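Local coordinates for putative cytoplasmic protein (Salmonella typhimurium, PDB 2GK3) that is of unknown function but forms a hexamer and probably adopts a fold related to the class I glutamine amidotransferases, at residues 89-94 / 105-110; 36-41 / 58-63; 174-179 / 247-252. All coordinates share one frame; numbering follows the deposited sequence.

Contact 1 of 3, residues 89-94 / 105-110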
loop_
_atom_site.group_PDB
_atom_site.type_symbol
_atom_site.label_atom_id
_atom_site.label_comp_id
_atom_site.label_asym_id
_atom_site.label_seq_id
_atom_site.Cartn_x
_atom_site.Cartn_y
_atom_site.Cartn_z
ATOM N N ASN E 89 -10.044 -17.889 -1.634
ATOM C CA ASN E 89 -8.589 -17.866 -1.528
ATOM C C ASN E 89 -8.144 -18.088 -0.091
ATOM O O ASN E 89 -7.118 -18.735 0.146
ATOM C CB ASN E 89 -8.020 -16.539 -2.036
ATOM C CG ASN E 89 -8.081 -16.393 -3.560
ATOM O OD1 ASN E 89 -8.104 -17.374 -4.304
ATOM N ND2 ASN E 89 -8.062 -15.153 -4.028
ATOM N N THR E 90 -8.914 -17.582 0.870
ATOM C CA THR E 90 -8.534 -17.717 2.282
ATOM C C THR E 90 -8.524 -19.184 2.710
ATOM O O THR E 90 -7.568 -19.626 3.353
ATOM C CB THR E 90 -9.381 -16.837 3.253
ATOM O OG1 THR E 90 -9.194 -15.463 2.913
ATOM C CG2 THR E 90 -8.938 -17.046 4.720
ATOM N N PHE E 91 -9.563 -19.925 2.318
ATOM C CA PHE E 91 -9.653 -21.365 2.561
ATOM C C PHE E 91 -8.619 -22.193 1.783
ATOM O O PHE E 91 -8.004 -23.093 2.330
ATOM C CB PHE E 91 -11.033 -21.852 2.197
ATOM C CG PHE E 91 -12.108 -21.378 3.119
ATOM C CD1 PHE E 91 -12.971 -20.358 2.729
ATOM C CD2 PHE E 91 -12.283 -21.966 4.373
ATOM C CE1 PHE E 91 -13.986 -19.912 3.561
ATOM C CE2 PHE E 91 -13.309 -21.516 5.225
ATOM C CZ PHE E 91 -14.166 -20.481 4.797
ATOM N N LEU E 92 -8.442 -21.878 0.506
ATOM C CA LEU E 92 -7.563 -22.616 -0.379
ATOM C C LEU E 92 -6.073 -22.358 -0.150
ATOM O O LEU E 92 -5.256 -23.268 -0.345
ATOM C CB LEU E 92 -7.922 -22.316 -1.842
ATOM C CG LEU E 92 -9.205 -22.995 -2.350
ATOM C CD1 LEU E 92 -9.792 -22.336 -3.597
ATOM C CD2 LEU E 92 -8.967 -24.496 -2.575
ATOM N N LEU E 93 -5.735 -21.125 0.236
ATOM C CA LEU E 93 -4.353 -20.638 0.304
ATOM C C LEU E 93 -3.978 -20.235 1.726
ATOM O O LEU E 93 -3.510 -19.106 1.970
ATOM C CB LEU E 93 -4.153 -19.441 -0.644
ATOM C CG LEU E 93 -4.537 -19.638 -2.113
ATOM C CD1 LEU E 93 -4.398 -18.341 -2.894
ATOM C CD2 LEU E 93 -3.680 -20.752 -2.720
ATOM N N GLN E 94 -4.200 -21.163 2.659
ATOM C CA GLN E 94 -3.731 -21.022 4.031
ATOM C C GLN E 94 -2.200 -20.822 4.052
ATOM O O GLN E 94 -1.488 -21.178 3.104
ATOM C CB GLN E 94 -4.135 -22.236 4.864
ATOM C CG GLN E 94 -5.643 -22.434 5.001
ATOM C CD GLN E 94 -6.028 -23.845 5.498
ATOM O OE1 GLN E 94 -5.371 -24.408 6.380
ATOM N NE2 GLN E 94 -7.094 -24.404 4.942
ATOM N N PRO E 105 -4.577 -30.494 3.742
ATOM C CA PRO E 105 -5.896 -30.874 3.229
ATOM C C PRO E 105 -6.679 -29.657 2.726
ATOM O O PRO E 105 -6.523 -28.558 3.255
ATOM C CB PRO E 105 -6.590 -31.515 4.445
ATOM C CG PRO E 105 -5.510 -31.704 5.465
ATOM C CD PRO E 105 -4.504 -30.631 5.205
ATOM N N ASN E 106 -7.497 -29.866 1.697
ATOM C CA ASN E 106 -8.246 -28.800 1.034
ATOM C C ASN E 106 -9.489 -28.411 1.838
ATOM O O ASN E 106 -10.414 -29.211 1.994
ATOM C CB ASN E 106 -8.604 -29.256 -0.380
ATOM C CG ASN E 106 -9.222 -28.157 -1.226
ATOM O OD1 ASN E 106 -10.102 -27.424 -0.774
ATOM N ND2 ASN E 106 -8.783 -28.062 -2.470
ATOM N N ALA E 107 -9.508 -27.179 2.355
ATOM C CA ALA E 107 -10.555 -26.753 3.316
ATOM C C ALA E 107 -11.934 -26.792 2.684
ATOM O O ALA E 107 -12.943 -27.062 3.342
ATOM C CB ALA E 107 -10.257 -25.378 3.868
ATOM N N LEU E 108 -11.975 -26.522 1.385
ATOM C CA LEU E 108 -13.256 -26.481 0.675
ATOM C C LEU E 108 -13.744 -27.909 0.377
ATOM O O LEU E 108 -14.964 -28.165 0.410
ATOM C CB LEU E 108 -13.155 -25.609 -0.577
ATOM C CG LEU E 108 -12.905 -24.092 -0.409
ATOM C CD1 LEU E 108 -12.946 -23.417 -1.783
ATOM C CD2 LEU E 108 -13.945 -23.430 0.516
ATOM N N GLU E 109 -12.805 -28.829 0.111
ATOM C CA GLU E 109 -13.149 -30.264 0.071
ATOM C C GLU E 109 -13.720 -30.725 1.421
ATOM O O GLU E 109 -14.759 -31.372 1.458
ATOM C CB GLU E 109 -11.986 -31.150 -0.370
ATOM C CG GLU E 109 -11.485 -30.881 -1.792
ATOM C CD GLU E 109 -12.375 -31.438 -2.922
ATOM O OE1 GLU E 109 -13.407 -32.080 -2.666
ATOM O OE2 GLU E 109 -12.031 -31.229 -4.103
ATOM N N SER E 110 -13.079 -30.318 2.521
ATOM C CA SER E 110 -13.517 -30.694 3.879
ATOM C C SER E 110 -14.940 -30.243 4.106
ATOM O O SER E 110 -15.792 -31.035 4.530
ATOM C CB SER E 110 -12.607 -30.075 4.947
ATOM O OG SER E 110 -11.286 -30.572 4.827
HETATM O O HOH W 1 -6.852 -25.522 2.045
HETATM O O HOH W 2 -7.706 -27.422 5.328
#

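Contact 2 of 3, residues 36-41 / 58-63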
loop_
_atom_site.group_PDB
_atom_site.type_symbol
_atom_site.label_atom_id
_atom_site.label_comp_id
_atom_site.label_asym_id
_atom_site.label_seq_id
_atom_site.Cartn_x
_atom_site.Cartn_y
_atom_site.Cartn_z
ATOM N N SER E 36 -3.770 1.685 11.209
ATOM C CA SER E 36 -4.208 0.341 10.882
ATOM C C SER E 36 -5.288 -0.072 11.834
ATOM O O SER E 36 -5.202 0.181 13.021
ATOM C CB SER E 36 -3.050 -0.669 10.852
ATOM O OG SER E 36 -2.227 -0.415 9.729
ATOM N N LYS E 37 -6.298 -0.736 11.278
ATOM C CA LYS E 37 -7.573 -0.862 11.944
ATOM C C LYS E 37 -8.144 -2.278 11.752
ATOM O O LYS E 37 -8.517 -2.661 10.631
ATOM C CB LYS E 37 -8.536 0.213 11.383
ATOM C CG LYS E 37 -9.820 0.355 12.174
ATOM C CD LYS E 37 -10.813 1.334 11.521
ATOM C CE LYS E 37 -11.977 1.549 12.479
ATOM N NZ LYS E 37 -13.114 2.253 11.826
ATOM N N TYR E 38 -8.179 -3.049 12.839
ATOM C CA TYR E 38 -8.977 -4.275 12.891
ATOM C C TYR E 38 -10.461 -3.991 13.245
ATOM O O TYR E 38 -10.756 -3.114 14.059
ATOM C CB TYR E 38 -8.359 -5.258 13.879
ATOM C CG TYR E 38 -9.073 -6.581 13.955
ATOM C CD1 TYR E 38 -9.038 -7.478 12.878
ATOM C CD2 TYR E 38 -9.771 -6.952 15.097
ATOM C CE1 TYR E 38 -9.692 -8.710 12.934
ATOM C CE2 TYR E 38 -10.438 -8.187 15.169
ATOM C CZ TYR E 38 -10.399 -9.053 14.081
ATOM O OH TYR E 38 -11.043 -10.267 14.130
ATOM N N GLU E 39 -11.386 -4.714 12.608
ATOM C CA GLU E 39 -12.810 -4.672 12.970
ATOM C C GLU E 39 -13.406 -6.034 12.733
ATOM O O GLU E 39 -12.906 -6.817 11.918
ATOM C CB GLU E 39 -13.633 -3.648 12.158
ATOM C CG GLU E 39 -12.964 -2.310 11.829
ATOM C CD GLU E 39 -13.919 -1.339 11.145
ATOM O OE1 GLU E 39 -14.758 -0.756 11.865
ATOM O OE2 GLU E 39 -13.841 -1.151 9.899
ATOM N N GLU E 40 -14.476 -6.321 13.464
ATOM C CA GLU E 40 -15.303 -7.481 13.207
ATOM C C GLU E 40 -16.684 -6.989 12.818
ATOM O O GLU E 40 -17.194 -6.047 13.416
ATOM C CB GLU E 40 -15.333 -8.381 14.422
ATOM C CG GLU E 40 -13.987 -9.019 14.628
ATOM C CD GLU E 40 -13.923 -9.950 15.806
ATOM O OE1 GLU E 40 -12.925 -10.686 15.889
ATOM O OE2 GLU E 40 -14.859 -9.959 16.634
ATOM N N GLY E 41 -17.274 -7.623 11.805
ATOM C CA GLY E 41 -18.427 -7.073 11.117
ATOM C C GLY E 41 -19.792 -7.567 11.530
ATOM O O GLY E 41 -20.793 -6.919 11.210
ATOM N N TYR E 58 -16.814 -18.702 16.782
ATOM C CA TYR E 58 -16.468 -17.670 15.834
ATOM C C TYR E 58 -15.041 -17.845 15.318
ATOM O O TYR E 58 -14.080 -17.921 16.092
ATOM C CB TYR E 58 -16.640 -16.283 16.437
ATOM C CG TYR E 58 -16.363 -15.187 15.446
ATOM C CD1 TYR E 58 -16.894 -15.242 14.155
ATOM C CD2 TYR E 58 -15.591 -14.092 15.790
ATOM C CE1 TYR E 58 -16.640 -14.245 13.230
ATOM C CE2 TYR E 58 -15.349 -13.078 14.872
ATOM C CZ TYR E 58 -15.876 -13.170 13.587
ATOM O OH TYR E 58 -15.626 -12.177 12.665
HETATM N N MSE E 59 -14.919 -17.907 13.997
HETATM C CA MSE E 59 -13.628 -18.053 13.366
HETATM C C MSE E 59 -13.417 -16.914 12.373
HETATM O O MSE E 59 -13.856 -16.997 11.220
HETATM C CB MSE E 59 -13.519 -19.413 12.691
HETATM C CG MSE E 59 -12.138 -19.702 12.126
HETATM SE SE MSE E 59 -12.026 -21.410 11.204
HETATM C CE MSE E 59 -12.137 -22.604 12.744
ATOM N N PRO E 60 -12.746 -15.832 12.823
ATOM C CA PRO E 60 -12.420 -14.740 11.906
ATOM C C PRO E 60 -11.558 -15.251 10.750
ATOM O O PRO E 60 -10.895 -16.279 10.885
ATOM C CB PRO E 60 -11.620 -13.768 12.767
ATOM C CG PRO E 60 -11.878 -14.162 14.197
ATOM C CD PRO E 60 -12.260 -15.593 14.200
ATOM N N ALA E 61 -11.569 -14.533 9.630
ATOM C CA ALA E 61 -10.733 -14.863 8.470
ATOM C C ALA E 61 -9.271 -15.223 8.793
ATOM O O ALA E 61 -8.764 -16.231 8.291
ATOM C CB ALA E 61 -10.790 -13.745 7.447
ATOM N N HIS E 62 -8.600 -14.420 9.624
ATOM C CA HIS E 62 -7.187 -14.704 9.960
ATOM C C HIS E 62 -6.987 -16.088 10.572
ATOM O O HIS E 62 -5.969 -16.733 10.324
ATOM C CB HIS E 62 -6.488 -13.575 10.770
ATOM C CG HIS E 62 -7.122 -13.264 12.092
ATOM N ND1 HIS E 62 -7.851 -12.113 12.312
ATOM C CD2 HIS E 62 -7.132 -13.942 13.262
ATOM C CE1 HIS E 62 -8.286 -12.096 13.555
ATOM N NE2 HIS E 62 -7.879 -13.202 14.149
ATOM N N THR E 63 -7.977 -16.566 11.318
ATOM C CA THR E 63 -7.889 -17.867 11.979
ATOM C C THR E 63 -8.021 -19.044 10.998
ATOM O O THR E 63 -7.519 -20.129 11.267
ATOM C CB THR E 63 -8.959 -17.973 13.092
ATOM O OG1 THR E 63 -8.828 -16.856 13.970
ATOM C CG2 THR E 63 -8.823 -19.252 13.894
#

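Contact 3 of 3, residues 174-179 / 247-252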
loop_
_atom_site.group_PDB
_atom_site.type_symbol
_atom_site.label_atom_id
_atom_site.label_comp_id
_atom_site.label_asym_id
_atom_site.label_seq_id
_atom_site.Cartn_x
_atom_site.Cartn_y
_atom_site.Cartn_z
ATOM N N HIS E 174 -43.450 -20.617 3.921
ATOM C CA HIS E 174 -42.286 -21.444 4.205
ATOM C C HIS E 174 -41.973 -21.314 5.702
ATOM O O HIS E 174 -41.960 -20.196 6.225
ATOM C CB HIS E 174 -41.095 -20.992 3.351
ATOM C CG HIS E 174 -39.928 -21.931 3.394
ATOM N ND1 HIS E 174 -39.040 -21.968 4.447
ATOM C CD2 HIS E 174 -39.511 -22.871 2.517
ATOM C CE1 HIS E 174 -38.124 -22.888 4.215
ATOM N NE2 HIS E 174 -38.384 -23.449 3.048
ATOM N N PRO E 175 -41.750 -22.448 6.395
ATOM C CA PRO E 175 -41.482 -22.469 7.852
ATOM C C PRO E 175 -40.519 -21.391 8.360
ATOM O O PRO E 175 -40.765 -20.819 9.421
ATOM C CB PRO E 175 -40.862 -23.852 8.087
ATOM C CG PRO E 175 -41.291 -24.696 6.951
ATOM C CD PRO E 175 -41.746 -23.806 5.814
ATOM N N VAL E 176 -39.446 -21.103 7.615
ATOM C CA VAL E 176 -38.419 -20.146 8.048
ATOM C C VAL E 176 -38.946 -18.713 8.179
ATOM O O VAL E 176 -38.576 -17.974 9.101
ATOM C CB VAL E 176 -37.184 -20.201 7.119
ATOM C CG1 VAL E 176 -36.303 -18.966 7.270
ATOM C CG2 VAL E 176 -36.381 -21.467 7.372
ATOM N N VAL E 177 -39.827 -18.329 7.268
ATOM C CA VAL E 177 -40.285 -16.945 7.189
ATOM C C VAL E 177 -41.761 -16.755 7.555
ATOM O O VAL E 177 -42.257 -15.627 7.611
ATOM C CB VAL E 177 -40.026 -16.362 5.783
ATOM C CG1 VAL E 177 -38.521 -16.388 5.461
ATOM C CG2 VAL E 177 -40.850 -17.117 4.728
ATOM N N ASN E 178 -42.461 -17.859 7.788
ATOM C CA ASN E 178 -43.872 -17.780 8.119
ATOM C C ASN E 178 -44.156 -16.805 9.274
ATOM O O ASN E 178 -43.543 -16.898 10.346
ATOM C CB ASN E 178 -44.441 -19.170 8.397
ATOM C CG ASN E 178 -45.938 -19.140 8.667
ATOM O OD1 ASN E 178 -46.734 -18.841 7.782
ATOM N ND2 ASN E 178 -46.322 -19.453 9.896
ATOM N N GLY E 179 -45.064 -15.858 9.034
ATOM C CA GLY E 179 -45.447 -14.870 10.041
ATOM C C GLY E 179 -44.703 -13.551 9.984
ATOM O O GLY E 179 -45.086 -12.609 10.675
ATOM N N VAL E 247 -31.965 -17.446 12.895
ATOM C CA VAL E 247 -32.140 -18.599 13.777
ATOM C C VAL E 247 -32.947 -19.686 13.068
ATOM O O VAL E 247 -32.521 -20.846 13.034
ATOM C CB VAL E 247 -32.735 -18.184 15.185
ATOM C CG1 VAL E 247 -33.377 -19.357 15.906
ATOM C CG2 VAL E 247 -31.633 -17.620 16.063
ATOM N N ASN E 248 -34.094 -19.306 12.495
ATOM C CA ASN E 248 -34.917 -20.244 11.717
ATOM C C ASN E 248 -34.165 -20.859 10.550
ATOM O O ASN E 248 -34.319 -22.048 10.297
ATOM C CB ASN E 248 -36.209 -19.605 11.171
ATOM C CG ASN E 248 -37.152 -19.131 12.257
ATOM O OD1 ASN E 248 -37.020 -19.486 13.440
ATOM N ND2 ASN E 248 -38.132 -18.318 11.854
ATOM N N THR E 249 -33.354 -20.069 9.837
ATOM C CA THR E 249 -32.664 -20.645 8.674
ATOM C C THR E 249 -31.548 -21.589 9.112
ATOM O O THR E 249 -31.331 -22.654 8.502
ATOM C CB THR E 249 -32.207 -19.617 7.575
ATOM O OG1 THR E 249 -30.791 -19.494 7.563
ATOM C CG2 THR E 249 -32.822 -18.269 7.721
ATOM N N LEU E 250 -30.863 -21.225 10.196
ATOM C CA LEU E 250 -29.876 -22.139 10.799
ATOM C C LEU E 250 -30.522 -23.467 11.171
ATOM O O LEU E 250 -30.020 -24.529 10.824
ATOM C CB LEU E 250 -29.224 -21.492 12.021
ATOM C CG LEU E 250 -28.206 -20.438 11.626
ATOM C CD1 LEU E 250 -27.498 -19.864 12.846
ATOM C CD2 LEU E 250 -27.211 -21.051 10.617
ATOM N N GLN E 251 -31.674 -23.371 11.827
ATOM C CA GLN E 251 -32.437 -24.511 12.319
ATOM C C GLN E 251 -33.025 -25.347 11.167
ATOM O O GLN E 251 -33.089 -26.583 11.239
ATOM C CB GLN E 251 -33.557 -23.992 13.225
ATOM C CG GLN E 251 -33.768 -24.797 14.494
ATOM C CD GLN E 251 -33.271 -24.086 15.732
ATOM O OE1 GLN E 251 -33.449 -22.870 15.875
ATOM N NE2 GLN E 251 -32.671 -24.841 16.653
ATOM N N PHE E 252 -33.456 -24.670 10.105
ATOM C CA PHE E 252 -34.005 -25.359 8.939
ATOM C C PHE E 252 -33.009 -26.324 8.268
ATOM O O PHE E 252 -33.374 -27.441 7.879
ATOM C CB PHE E 252 -34.558 -24.356 7.916
ATOM C CG PHE E 252 -35.453 -24.990 6.878
ATOM C CD1 PHE E 252 -36.776 -25.326 7.191
ATOM C CD2 PHE E 252 -34.971 -25.266 5.598
ATOM C CE1 PHE E 252 -37.606 -25.923 6.249
ATOM C CE2 PHE E 252 -35.785 -25.862 4.641
ATOM C CZ PHE E 252 -37.114 -26.198 4.972
#

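Contact 1 of 3, residues 89-94 / 105-110
The C-terminal end of helix 88-92 meets the capped N-terminus of helix 107-116 here, with Phe-91 and Leu-92 set against Ala-107 and Leu-108. Leu-108 CD2 lies 3.7 Å from Phe-91 CB and approaches the ring obliquely, while Ala-107 CB sits at the ring edge near its plane. The other branch, Leu-108 CD1, packs 3.8 Å from Leu-92 CD1, the two leucines crossing at about a right angle. Leu-92 CD2 rests against the amide of Asn-106, whose side chain is turned back over its own helix start (CG trans to the backbone N, chi1 -172°). There Asn-106 OD1 takes two N-H groups: Leu-108 N in the carbonyl plane at 3.0 Å, and Glu-109 N from above that plane at 3.2 Å. Its ND2 bonds to Glu-163 of a second subunit, so the amide's rotation is fixed from both ends. Phe-91 O, at the end of its helix, accepts from Gln-94 NE2 (3.1 Å, 158° at the hydrogen) and from a water 2.7 Å away that in turn accepts from Ala-107 N. A second water joins Gln-94 NE2 to Pro-105 O. The whole is a buried helix-end to helix-start junction, with a classical asparagine N-cap on the second helix.

Contact 2 of 3, residues 36-41 / 58-63
Tyr-38 and Glu-40 reach from strand 31-40, the outer arm of a beta hairpin with strand 12-28, to the turn joining strand 55-59 to helix 61-67. Before them, Ser-36 and Lys-37 lie in the part of the hairpin that meets other subunits: Ser-36 O accepts from Gln-65 NE2 of a fourth subunit, and Lys-37 makes a cation-pi contact with Tyr-99 of that chain. Tyr-38 carries its ring to the turn with CG trans to the backbone N (chi1 -177°). Its OH meets the edge of the His-62 imidazole, 3.4 Å from CE1, and lies 3.8 Å from Pro-60 CB. The two rings are oblique, their planes 54° apart, and Pro-60 CB lies over one face of the imidazole, offset toward its rim. His-62 of the fourth subunit also meets the Tyr-38 ring, so histidines of two chains touch it. Glu-40, extended beyond CG, places its carboxylate beside Tyr-58 and Pro-60. The carboxylate stands nearly perpendicular to the Tyr-58 ring, at 83°, with OE1 at the ring edge 3.6 Å from CE2; Tyr-58 OH itself bonds to Gly-17 O. Pro-60 CG is 4.0 Å from Glu-40 OE1. That same oxygen holds the Tyr-38 hydroxyl, accepting from Tyr-38 OH at 2.6 Å through its anti lone pair, the one directed away from OE2.

Contact 3 of 3, residues 174-179 / 247-252
A loop-to-helix contact fastens the segment between strands 164-169 and 185-194 onto helix 242-253, near the C-terminus of the chain, through one hydrogen bond and a small apolar patch. Asn-248 ND2 donates to Val-176 O at 2.8 Å, nearly straight at the hydrogen (165°); the acceptor lies close to the plane of the asparagine amide, whereas the donor is tilted 28° from the carbonyl plane. Val-176 divides its two methyls between neighbouring side chains of the helix. CG1 touches Thr-249 CG2 at 3.6 Å, and CG2 packs 3.5 Å from Phe-252 CB. Phe-252, with CG trans to its backbone N (chi1 -165°), turns its ring back to the loop, where His-174 CE1 lies over one face, offset toward the rim and 3.5 Å from CZ, although the ring planes are oblique. Pro-175 CG approaches the same ring 3.9 Å from CE1. Within the loop, His-174 O accepts from both Val-177 N and Asn-178 N, which tightens the turn. Phe-212 of strand 207-215 completes the patch, stacked on His-174, edge-to-face with Phe-252 and touching Val-176 and Thr-249; Leu-250, on another side of helix 242-253, packs on Val-80 and Val-82 of strand 80-84.

In the fold
From the N-terminus, contact 2 comes first, closing the stretch from strand 31-40 through helix 43-51 and joining a hairpin arm to the strand-helix turn after strand 55-59. Contact 1 follows, closing a short, partly helical excursion and tying helix 88-92 to helix 107-116. Contact 3 then closes the longest loop, bringing a loop between strands to the C-terminal helix across 67 intervening residues. The three are in series, neither nested nor crossed. Contacts 1 and 2 touch directly, Thr-90 CG2 lying 3.7 Å from Ala-61 O, and both border other subunits of the hexamer. Contact 3 sits across the chain's centre from both, its centre about 30 Å from that of contact 1, and meets no other chain.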